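Local coordinates for putative mandelate racemase (PDB 2O56), which binds magnesium as a member of the enolase superfamily and is probably a hydro-lyase (dehydratase), though its substrate is not established, at residues R131-Q136 with F344-L349; Y246-M251 with A271-Y276; I293-C298 with V320-C325. All coordinates share one frame; numbering follows the deposited sequence.

Contact 1. Residues R131-Q136 with F344-L349; sequences RTYASQ and FVIHEL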
loop_
_atom_site.group_PDB
_atom_site.type_symbol
_atom_site.label_atom_id
_atom_site.label_comp_id
_atom_site.label_asym_id
_atom_site.label_seq_id
_atom_site.Cartn_x
_atom_site.Cartn_y
_atom_site.Cartn_z
ATOM N N ARG A 131 17.425 29.168 -21.862
ATOM C CA ARG A 131 18.577 29.101 -20.940
ATOM C C ARG A 131 19.413 27.832 -21.114
ATOM O O ARG A 131 18.865 26.743 -21.272
ATOM C CB ARG A 131 18.107 29.192 -19.490
ATOM C CG ARG A 131 19.260 29.276 -18.494
ATOM C CD ARG A 131 18.799 29.148 -17.060
ATOM N NE ARG A 131 19.948 29.192 -16.143
ATOM C CZ ARG A 131 19.932 28.702 -14.911
ATOM N NH1 ARG A 131 18.821 28.129 -14.448
ATOM N NH2 ARG A 131 21.023 28.780 -14.146
ATOM N N THR A 132 20.737 27.968 -21.067
ATOM C CA THR A 132 21.614 26.854 -21.424
ATOM C C THR A 132 22.643 26.612 -20.325
ATOM O O THR A 132 23.048 27.543 -19.625
ATOM C CB THR A 132 22.270 27.092 -22.807
ATOM O OG1 THR A 132 21.239 27.307 -23.777
ATOM C CG2 THR A 132 23.067 25.918 -23.244
ATOM N N TYR A 133 23.039 25.357 -20.143
ATOM C CA TYR A 133 24.223 25.062 -19.344
ATOM C C TYR A 133 25.375 24.493 -20.165
ATOM O O TYR A 133 25.161 23.910 -21.228
ATOM C CB TYR A 133 23.903 24.186 -18.130
ATOM C CG TYR A 133 23.479 22.744 -18.384
ATOM C CD1 TYR A 133 24.423 21.742 -18.615
ATOM C CD2 TYR A 133 22.136 22.379 -18.333
ATOM C CE1 TYR A 133 24.032 20.401 -18.822
ATOM C CE2 TYR A 133 21.733 21.043 -18.534
ATOM C CZ TYR A 133 22.695 20.063 -18.768
ATOM O OH TYR A 133 22.326 18.745 -18.965
ATOM N N ALA A 134 26.592 24.691 -19.663
ATOM C CA ALA A 134 27.795 24.099 -20.238
ATOM C C ALA A 134 27.931 22.682 -19.703
ATOM O O ALA A 134 28.090 22.486 -18.498
ATOM C CB ALA A 134 29.025 24.921 -19.833
ATOM N N SER A 135 27.846 21.696 -20.592
ATOM C CA SER A 135 27.693 20.288 -20.171
ATOM C C SER A 135 29.044 19.569 -20.192
ATOM O O SER A 135 29.866 19.819 -21.075
ATOM C CB SER A 135 26.726 19.555 -21.106
ATOM O OG SER A 135 26.340 18.289 -20.567
ATOM N N GLN A 136 29.251 18.682 -19.215
ATOM C CA GLN A 136 30.413 17.783 -19.132
ATOM C C GLN A 136 31.801 18.440 -19.008
ATOM O O GLN A 136 32.715 18.149 -19.786
ATOM C CB GLN A 136 30.390 16.683 -20.210
ATOM C CG GLN A 136 29.013 16.036 -20.491
ATOM C CD GLN A 136 28.459 15.151 -19.354
ATOM O OE1 GLN A 136 29.022 15.068 -18.263
ATOM N NE2 GLN A 136 27.334 14.494 -19.624
ATOM N N PHE A 344 9.523 23.735 -19.038
ATOM C CA PHE A 344 10.935 23.690 -19.393
ATOM C C PHE A 344 11.747 24.222 -18.212
ATOM O O PHE A 344 11.326 25.193 -17.594
ATOM C CB PHE A 344 11.153 24.576 -20.624
ATOM C CG PHE A 344 12.586 24.873 -20.921
ATOM C CD1 PHE A 344 13.420 23.902 -21.454
ATOM C CD2 PHE A 344 13.111 26.136 -20.665
ATOM C CE1 PHE A 344 14.733 24.187 -21.739
ATOM C CE2 PHE A 344 14.425 26.423 -20.957
ATOM C CZ PHE A 344 15.236 25.455 -21.486
ATOM N N VAL A 345 12.906 23.638 -17.958
ATOM C CA VAL A 345 13.901 24.202 -17.068
ATOM C C VAL A 345 15.176 24.766 -17.690
ATOM O O VAL A 345 15.459 25.883 -17.500
ATOM C CB VAL A 345 14.228 23.350 -15.821
ATOM C CG1 VAL A 345 14.596 21.967 -16.150
ATOM C CG2 VAL A 345 15.318 24.020 -14.921
ATOM N N ILE A 346 15.934 23.940 -18.385
ATOM C CA ILE A 346 17.237 24.340 -18.922
ATOM C C ILE A 346 17.608 23.475 -20.136
ATOM O O ILE A 346 17.068 22.379 -20.305
ATOM C CB ILE A 346 18.332 24.407 -17.809
ATOM C CG1 ILE A 346 19.490 25.339 -18.197
ATOM C CG2 ILE A 346 18.782 23.023 -17.350
ATOM C CD1 ILE A 346 20.433 25.670 -17.016
ATOM N N HIS A 347 18.458 24.000 -21.017
ATOM C CA HIS A 347 18.945 23.270 -22.188
ATOM C C HIS A 347 20.398 22.812 -21.966
ATOM O O HIS A 347 21.177 23.488 -21.277
ATOM C CB HIS A 347 18.822 24.171 -23.434
ATOM C CG HIS A 347 19.292 23.548 -24.717
ATOM N ND1 HIS A 347 18.425 22.989 -25.637
ATOM C CD2 HIS A 347 20.532 23.436 -25.255
ATOM C CE1 HIS A 347 19.117 22.530 -26.666
ATOM N NE2 HIS A 347 20.397 22.781 -26.455
ATOM N N GLU A 348 20.753 21.666 -22.545
ATOM C CA GLU A 348 22.097 21.093 -22.408
ATOM C C GLU A 348 22.994 21.433 -23.593
ATOM O O GLU A 348 22.690 21.073 -24.726
ATOM C CB GLU A 348 22.022 19.564 -22.276
ATOM C CG GLU A 348 23.388 18.870 -22.231
ATOM C CD GLU A 348 23.307 17.375 -21.909
ATOM O OE1 GLU A 348 22.272 16.754 -22.226
ATOM O OE2 GLU A 348 24.289 16.821 -21.357
ATOM N N LEU A 349 24.130 22.070 -23.325
ATOM C CA LEU A 349 25.089 22.362 -24.392
ATOM C C LEU A 349 26.434 21.671 -24.207
ATOM O O LEU A 349 27.163 21.961 -23.254
ATOM C CB LEU A 349 25.304 23.870 -24.549
ATOM C CG LEU A 349 26.378 24.281 -25.562
ATOM C CD1 LEU A 349 25.813 24.312 -26.959
ATOM C CD2 LEU A 349 26.949 25.613 -25.194
HETATM O O HOH W 1 16.129 27.576 -15.656
#

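Contact 2. Residues Y246-M251 with A271-Y276; sequences YEEPVM and AGERIY. With MG (magnesium ion), chain I.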
loop_
_atom_site.group_PDB
_atom_site.type_symbol
_atom_site.label_atom_id
_atom_site.label_comp_id
_atom_site.label_asym_id
_atom_site.label_seq_id
_atom_site.Cartn_x
_atom_site.Cartn_y
_atom_site.Cartn_z
ATOM N N TYR A 246 20.622 16.229 -9.644
ATOM C CA TYR A 246 21.559 15.123 -9.527
ATOM C C TYR A 246 21.137 14.124 -10.606
ATOM O O TYR A 246 20.064 13.557 -10.499
ATOM C CB TYR A 246 21.348 14.485 -8.151
ATOM C CG TYR A 246 22.381 13.459 -7.698
ATOM C CD1 TYR A 246 23.700 13.513 -8.143
ATOM C CD2 TYR A 246 22.025 12.443 -6.798
ATOM C CE1 TYR A 246 24.638 12.586 -7.709
ATOM C CE2 TYR A 246 22.966 11.502 -6.353
ATOM C CZ TYR A 246 24.263 11.580 -6.813
ATOM O OH TYR A 246 25.185 10.661 -6.391
ATOM N N GLU A 247 21.965 13.927 -11.634
ATOM C CA GLU A 247 21.528 13.321 -12.898
ATOM C C GLU A 247 21.937 11.850 -13.018
ATOM O O GLU A 247 23.094 11.484 -12.795
ATOM C CB GLU A 247 22.070 14.115 -14.116
ATOM C CG GLU A 247 21.791 13.433 -15.434
ATOM C CD GLU A 247 22.149 14.261 -16.647
ATOM O OE1 GLU A 247 22.177 15.512 -16.569
ATOM O OE2 GLU A 247 22.407 13.647 -17.698
ATOM N N GLU A 248 20.975 11.006 -13.376
ATOM C CA GLU A 248 21.208 9.573 -13.517
ATOM C C GLU A 248 22.043 8.923 -12.410
ATOM O O GLU A 248 23.044 8.262 -12.706
ATOM C CB GLU A 248 21.866 9.292 -14.881
ATOM C CG GLU A 248 20.915 9.435 -16.065
ATOM C CD GLU A 248 21.332 8.588 -17.239
ATOM O OE1 GLU A 248 22.416 8.854 -17.780
ATOM O OE2 GLU A 248 20.582 7.659 -17.622
ATOM N N PRO A 249 21.631 9.072 -11.134
ATOM C CA PRO A 249 22.433 8.443 -10.084
ATOM C C PRO A 249 22.467 6.908 -10.246
ATOM O O PRO A 249 23.414 6.242 -9.835
ATOM C CB PRO A 249 21.680 8.830 -8.808
ATOM C CG PRO A 249 20.268 9.100 -9.254
ATOM C CD PRO A 249 20.423 9.726 -10.587
ATOM N N VAL A 250 21.446 6.344 -10.876
ATOM C CA VAL A 250 21.357 4.896 -10.976
ATOM C C VAL A 250 20.598 4.600 -12.300
ATOM O O VAL A 250 19.876 5.457 -12.806
ATOM C CB VAL A 250 20.626 4.312 -9.721
ATOM C CG1 VAL A 250 19.142 4.781 -9.660
ATOM C CG2 VAL A 250 20.684 2.804 -9.707
ATOM N N MET A 251 20.809 3.426 -12.887
ATOM C CA MET A 251 20.092 3.046 -14.113
ATOM C C MET A 251 18.587 2.877 -13.838
ATOM O O MET A 251 18.213 2.681 -12.687
ATOM C CB MET A 251 20.698 1.756 -14.679
ATOM C CG MET A 251 20.452 0.519 -13.852
ATOM S SD MET A 251 21.306 -0.929 -14.533
ATOM C CE MET A 251 20.923 -2.157 -13.285
ATOM N N ALA A 271 16.624 12.228 -14.663
ATOM C CA ALA A 271 16.973 11.092 -15.491
ATOM C C ALA A 271 16.075 11.187 -16.693
ATOM O O ALA A 271 15.093 11.936 -16.668
ATOM C CB ALA A 271 16.719 9.774 -14.750
ATOM N N GLY A 272 16.403 10.425 -17.735
ATOM C CA GLY A 272 15.497 10.290 -18.863
ATOM C C GLY A 272 16.152 9.932 -20.189
ATOM O O GLY A 272 15.488 9.440 -21.098
ATOM N N GLU A 273 17.458 10.147 -20.314
ATOM C CA GLU A 273 18.116 9.795 -21.578
ATOM C C GLU A 273 18.017 8.304 -21.909
ATOM O O GLU A 273 18.065 7.916 -23.085
ATOM C CB GLU A 273 19.562 10.292 -21.632
ATOM C CG GLU A 273 20.514 9.664 -20.638
ATOM C CD GLU A 273 21.788 10.466 -20.511
ATOM O OE1 GLU A 273 21.847 11.357 -19.638
ATOM O OE2 GLU A 273 22.729 10.232 -21.293
ATOM N N ARG A 274 17.845 7.481 -20.871
ATOM C CA ARG A 274 17.679 6.050 -21.031
ATOM C C ARG A 274 16.347 5.498 -20.548
ATOM O O ARG A 274 16.227 4.318 -20.238
ATOM C CB ARG A 274 18.853 5.305 -20.417
ATOM C CG ARG A 274 20.110 5.398 -21.285
ATOM C CD ARG A 274 21.249 4.720 -20.603
ATOM N NE ARG A 274 21.842 5.588 -19.590
ATOM C CZ ARG A 274 23.024 5.366 -19.036
ATOM N NH1 ARG A 274 23.720 4.295 -19.394
ATOM N NH2 ARG A 274 23.505 6.205 -18.133
ATOM N N ILE A 275 15.338 6.356 -20.552
ATOM C CA ILE A 275 13.955 6.005 -20.248
ATOM C C ILE A 275 13.093 6.412 -21.455
ATOM O O ILE A 275 13.169 7.546 -21.934
ATOM C CB ILE A 275 13.483 6.811 -19.022
ATOM C CG1 ILE A 275 14.381 6.564 -17.805
ATOM C CG2 ILE A 275 12.081 6.456 -18.659
ATOM C CD1 ILE A 275 14.022 7.481 -16.555
ATOM N N TYR A 276 12.298 5.481 -21.963
ATOM C CA TYR A 276 11.685 5.641 -23.283
ATOM C C TYR A 276 10.172 5.593 -23.231
ATOM O O TYR A 276 9.595 4.716 -22.585
ATOM C CB TYR A 276 12.210 4.571 -24.257
ATOM C CG TYR A 276 13.675 4.292 -24.111
ATOM C CD1 TYR A 276 14.620 5.309 -24.301
ATOM C CD2 TYR A 276 14.124 3.030 -23.754
ATOM C CE1 TYR A 276 15.975 5.085 -24.148
ATOM C CE2 TYR A 276 15.493 2.791 -23.592
ATOM C CZ TYR A 276 16.404 3.838 -23.796
ATOM O OH TYR A 276 17.750 3.606 -23.676
HETATM MG MG MG I . 23.695 12.535 -19.096
HETATM O O HOH W 2 18.044 7.843 -17.853
HETATM O O HOH W 3 24.052 13.864 -20.839
HETATM O O HOH W 4 23.871 10.657 -17.600
#

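Contact 3. Residues I293-C298 with V320-C325; sequences IQPDIC and VQIHVC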
loop_
_atom_site.group_PDB
_atom_site.type_symbol
_atom_site.label_atom_id
_atom_site.label_comp_id
_atom_site.label_asym_id
_atom_site.label_seq_id
_atom_site.Cartn_x
_atom_site.Cartn_y
_atom_site.Cartn_z
ATOM N N ILE A 293 12.902 15.647 -15.747
ATOM C CA ILE A 293 12.986 14.581 -16.743
ATOM C C ILE A 293 13.786 15.019 -17.971
ATOM O O ILE A 293 13.758 16.192 -18.365
ATOM C CB ILE A 293 11.598 14.000 -17.114
ATOM C CG1 ILE A 293 10.726 15.059 -17.778
ATOM C CG2 ILE A 293 10.903 13.400 -15.849
ATOM C CD1 ILE A 293 9.637 14.451 -18.651
ATOM N N GLN A 294 14.523 14.074 -18.551
ATOM C CA GLN A 294 15.490 14.393 -19.590
ATOM C C GLN A 294 15.370 13.513 -20.825
ATOM O O GLN A 294 16.373 12.922 -21.244
ATOM C CB GLN A 294 16.919 14.304 -19.049
ATOM C CG GLN A 294 17.122 15.066 -17.746
ATOM C CD GLN A 294 18.479 14.813 -17.146
ATOM O OE1 GLN A 294 18.826 13.689 -16.847
ATOM N NE2 GLN A 294 19.259 15.863 -16.981
ATOM N N PRO A 295 14.162 13.442 -21.431
ATOM C CA PRO A 295 14.078 12.629 -22.625
ATOM C C PRO A 295 14.919 13.252 -23.725
ATOM O O PRO A 295 15.004 14.477 -23.832
ATOM C CB PRO A 295 12.578 12.654 -22.991
ATOM C CG PRO A 295 12.039 13.910 -22.328
ATOM C CD PRO A 295 12.884 14.110 -21.102
ATOM N N ASP A 296 15.567 12.395 -24.498
ATOM C CA ASP A 296 16.247 12.789 -25.731
ATOM C C ASP A 296 15.231 12.571 -26.857
ATOM O O ASP A 296 14.717 11.476 -27.004
ATOM C CB ASP A 296 17.477 11.873 -25.892
ATOM C CG ASP A 296 18.363 12.238 -27.092
ATOM O OD1 ASP A 296 17.859 12.339 -28.219
ATOM O OD2 ASP A 296 19.589 12.378 -26.912
ATOM N N ILE A 297 14.926 13.604 -27.640
ATOM C CA ILE A 297 13.907 13.472 -28.685
ATOM C C ILE A 297 14.333 12.435 -29.730
ATOM O O ILE A 297 13.489 11.787 -30.324
ATOM C CB ILE A 297 13.531 14.854 -29.323
ATOM C CG1 ILE A 297 12.798 15.727 -28.305
ATOM C CG2 ILE A 297 12.629 14.711 -30.582
ATOM C CD1 ILE A 297 12.915 17.232 -28.573
ATOM N N CYS A 298 15.643 12.258 -29.913
ATOM C CA CYS A 298 16.199 11.378 -30.949
ATOM C C CYS A 298 16.362 9.939 -30.473
ATOM O O CYS A 298 16.619 9.043 -31.286
ATOM C CB CYS A 298 17.550 11.903 -31.439
ATOM S SG CYS A 298 17.520 13.576 -32.140
ATOM N N VAL A 320 11.500 19.950 -17.438
ATOM C CA VAL A 320 12.082 19.201 -18.537
ATOM C C VAL A 320 13.375 19.859 -18.984
ATOM O O VAL A 320 13.410 21.059 -19.265
ATOM C CB VAL A 320 11.120 19.119 -19.727
ATOM C CG1 VAL A 320 11.729 18.301 -20.858
ATOM C CG2 VAL A 320 9.769 18.538 -19.285
ATOM N N GLN A 321 14.435 19.060 -19.034
ATOM C CA GLN A 321 15.640 19.407 -19.756
ATOM C C GLN A 321 15.848 18.332 -20.809
ATOM O O GLN A 321 16.262 17.238 -20.469
ATOM C CB GLN A 321 16.839 19.391 -18.792
ATOM C CG GLN A 321 18.180 19.602 -19.528
ATOM C CD GLN A 321 19.190 18.514 -19.261
ATOM O OE1 GLN A 321 19.731 18.402 -18.151
ATOM N NE2 GLN A 321 19.485 17.729 -20.277
ATOM N N ILE A 322 15.561 18.633 -22.072
ATOM C CA ILE A 322 15.805 17.686 -23.155
ATOM C C ILE A 322 17.260 17.235 -23.120
ATOM O O ILE A 322 18.172 18.053 -22.978
ATOM C CB ILE A 322 15.419 18.273 -24.551
ATOM C CG1 ILE A 322 13.941 18.679 -24.572
ATOM C CG2 ILE A 322 15.618 17.238 -25.682
ATOM C CD1 ILE A 322 12.971 17.530 -24.323
ATOM N N HIS A 323 17.478 15.927 -23.188
ATOM C CA HIS A 323 18.827 15.409 -23.354
ATOM C C HIS A 323 19.281 15.642 -24.790
ATOM O O HIS A 323 18.614 15.224 -25.730
ATOM C CB HIS A 323 18.918 13.920 -23.022
ATOM C CG HIS A 323 20.258 13.331 -23.328
ATOM N ND1 HIS A 323 20.540 12.706 -24.525
ATOM C CD2 HIS A 323 21.413 13.333 -22.624
ATOM C CE1 HIS A 323 21.805 12.331 -24.535
ATOM N NE2 HIS A 323 22.358 12.691 -23.390
ATOM N N VAL A 324 20.413 16.319 -24.960
ATOM C CA VAL A 324 20.948 16.564 -26.292
ATOM C C VAL A 324 22.405 16.124 -26.363
ATOM O O VAL A 324 23.275 16.736 -25.741
ATOM C CB VAL A 324 20.845 18.063 -26.707
ATOM C CG1 VAL A 324 21.366 18.265 -28.134
ATOM C CG2 VAL A 324 19.411 18.553 -26.637
ATOM N N CYS A 325 22.664 15.075 -27.136
ATOM C CA CYS A 325 24.042 14.699 -27.500
ATOM C C CYS A 325 24.084 14.081 -28.899
ATOM O O CYS A 325 24.281 12.874 -29.064
ATOM C CB CYS A 325 24.626 13.727 -26.468
ATOM S SG CYS A 325 26.448 13.554 -26.548
HETATM O O HOH W 5 20.548 13.835 -28.997
HETATM O O HOH W 6 17.092 15.551 -28.168
#

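Contact 1. Residues R131-Q136 with F344-L349
Arg131 and Ile346 bury 91 Å² each and Tyr133 almost as much, and the isoleucine sits between the other two. Its CD1 lies over one face of the Arg131 guanidinium, 3.7 Å from Arg131 CZ, while its CG2 meets the rim of the Tyr133 ring, with Ile346 CG2 3.6 Å from Tyr133 CD2. With CG1 roughly anti to the backbone N (chi1 -156°), the CG1-CD1 arm of Ile346 is directed to Arg131 and CG2 to Tyr133. The guanidinium, brought there by an extended chain, forms salt bridges with Asp169 and Asp217, and NH1 is joined through a water to the carbonyl O of Val345.

Beneath these side chains the two strands run parallel. Tyr133 N donates to His347 O at 2.9 Å with an N-H...O angle of 166°, and Leu349 N returns a bond to Tyr133 O at 3.0 Å. Such pairing of the early strand 130-135 with the late strand 347-350 is consistent with closure of the modified TIM barrel of the enolase superfamily.

Glu348 covers one face of the Tyr133 ring in a CH-pi contact, its CA 4.0 Å from the centroid. Further out, its carboxylate accepts from Ser135: OG reaches Glu348 OE2 at 2.6 Å on the anti lone pair, and Lys172 forms a salt bridge with that same oxygen. Tyr133 OH is hydrogen-bonded to Gln321 and Lys172, which fixes the outer end of the ring. Among the side chains on the other side of the strands, Thr132 CG2 presses on Leu349 CB at 3.3 Å, closer than usual carbon-carbon packing.

Contact 2. Residues Y246-M251 with A271-Y276
Glu247 and Glu273 meet at the magnesium ion, which Glu247 OE2 binds at 2.2 Å and Glu273 OE1 at 2.3 Å. Each carboxylate gives the metal one oxygen, and their planes are turned 57° from each other. Glu221 and two waters are also ligands. The shared cation accounts for the approach of two acceptors, Glu247 OE2 and Glu273 OE1, to 3.1 Å. Glu273 reaches inward with CG between its backbone N and carbonyl carbon (chi1 65°), while the other oxygen of Glu247, OE1, is held by Lys172 and Gln294.

Glu248 forms the next layer. Its carboxylate stacks on that of Glu273, the planes only 6° apart, with Glu248 OE1 3.2 Å from Glu273 OE1; the nearby magnesium and Arg274 probably offset the crowding of negative charge. Arg274 grips Glu248 side-on with two nitrogens. NH2 meets Glu248 OE1 at 2.9 Å from above the carboxylate plane, whereas NE takes the syn lone pair of Glu248 OE2 at 3.1 Å. A bend at chi3 turns the guanidinium edge to the carboxylate.

Farther out, a water donates to Glu248 OE2 and accepts from Gly272 N and Arg274 N, tying the carboxylate to the type I turn of Gly272 to Ile275. Arg274 also bonds His223 O and, in a neighbouring subunit, Phe86 O, with a cation-pi contact to the Phe86 ring. Carboxylates supplied from the C-terminal ends of successive barrel strands, with Glu221 as the third, make up the magnesium site characteristic of the enolase superfamily, to which the mandelate racemase group belongs.

Contact 3. Residues I293-C298 with V320-C325
The His323 ring is met at its edge, near its plane, by the carboxylate of Asp296, the two planes lying 42° apart. His323 ND1 donates to the anti lone pair of Asp296 OD2 at 2.6 Å, and the acceptor is only 10° out of the ring plane. Two further flat groups, the amides of Gln294 and Gln321, are turned 63° from each other; Gln294 NE2 approaches Gln321 OE1 from above its carbonyl plane at 2.8 Å. Tyr245 OH also bonds Gln321 OE1, while Gln321 NE2 reaches the carbonyl O of the next residue, Ile322.

Between these groups the backbones pair as neighbouring barrel strands do, with Gln321 N 3.0 Å from Ile293 O, and continue into the loops through His323 N to Pro295 O. Ile297 CD1 packs on Ile322 CG2 at 4.0 Å.

Asp296 is itself fixed. Its OD1 accepts from Cys298 N at 2.8 Å, an Asx turn, and a water links OD2 to Cys325 N. The ND1 bond uses that nitrogen's proton and sets the rotation of the His323 ring, so that NE2 is turned toward Glu273 and the magnesium site.

How the contacts relate
Along the chain, contact 2 closes before contact 3 opens, and both are nested inside the loop closed by contact 1. Contacts 2 and 3 join adjacent parallel strands of the barrel, 246-247 with 269-271 and 292-293 with 319-320; the backbone bond from Gln294 N to Ala271 O (2.9 Å) continues the sheet between them. Contact 1 carries on from the last of these strands through Val345 N and Val320 O (2.9 Å) and pairs 347-350 with 130-135, consistent with closing the barrel. The centre of contact 3 is about 10 Å from those of contacts 1 and 2, which are about 16 Å apart. All three border the metal site: contact 2 binds the magnesium, and the side chains of Gln136 in contact 1 and His323 in contact 3 each come within about 4 Å of it.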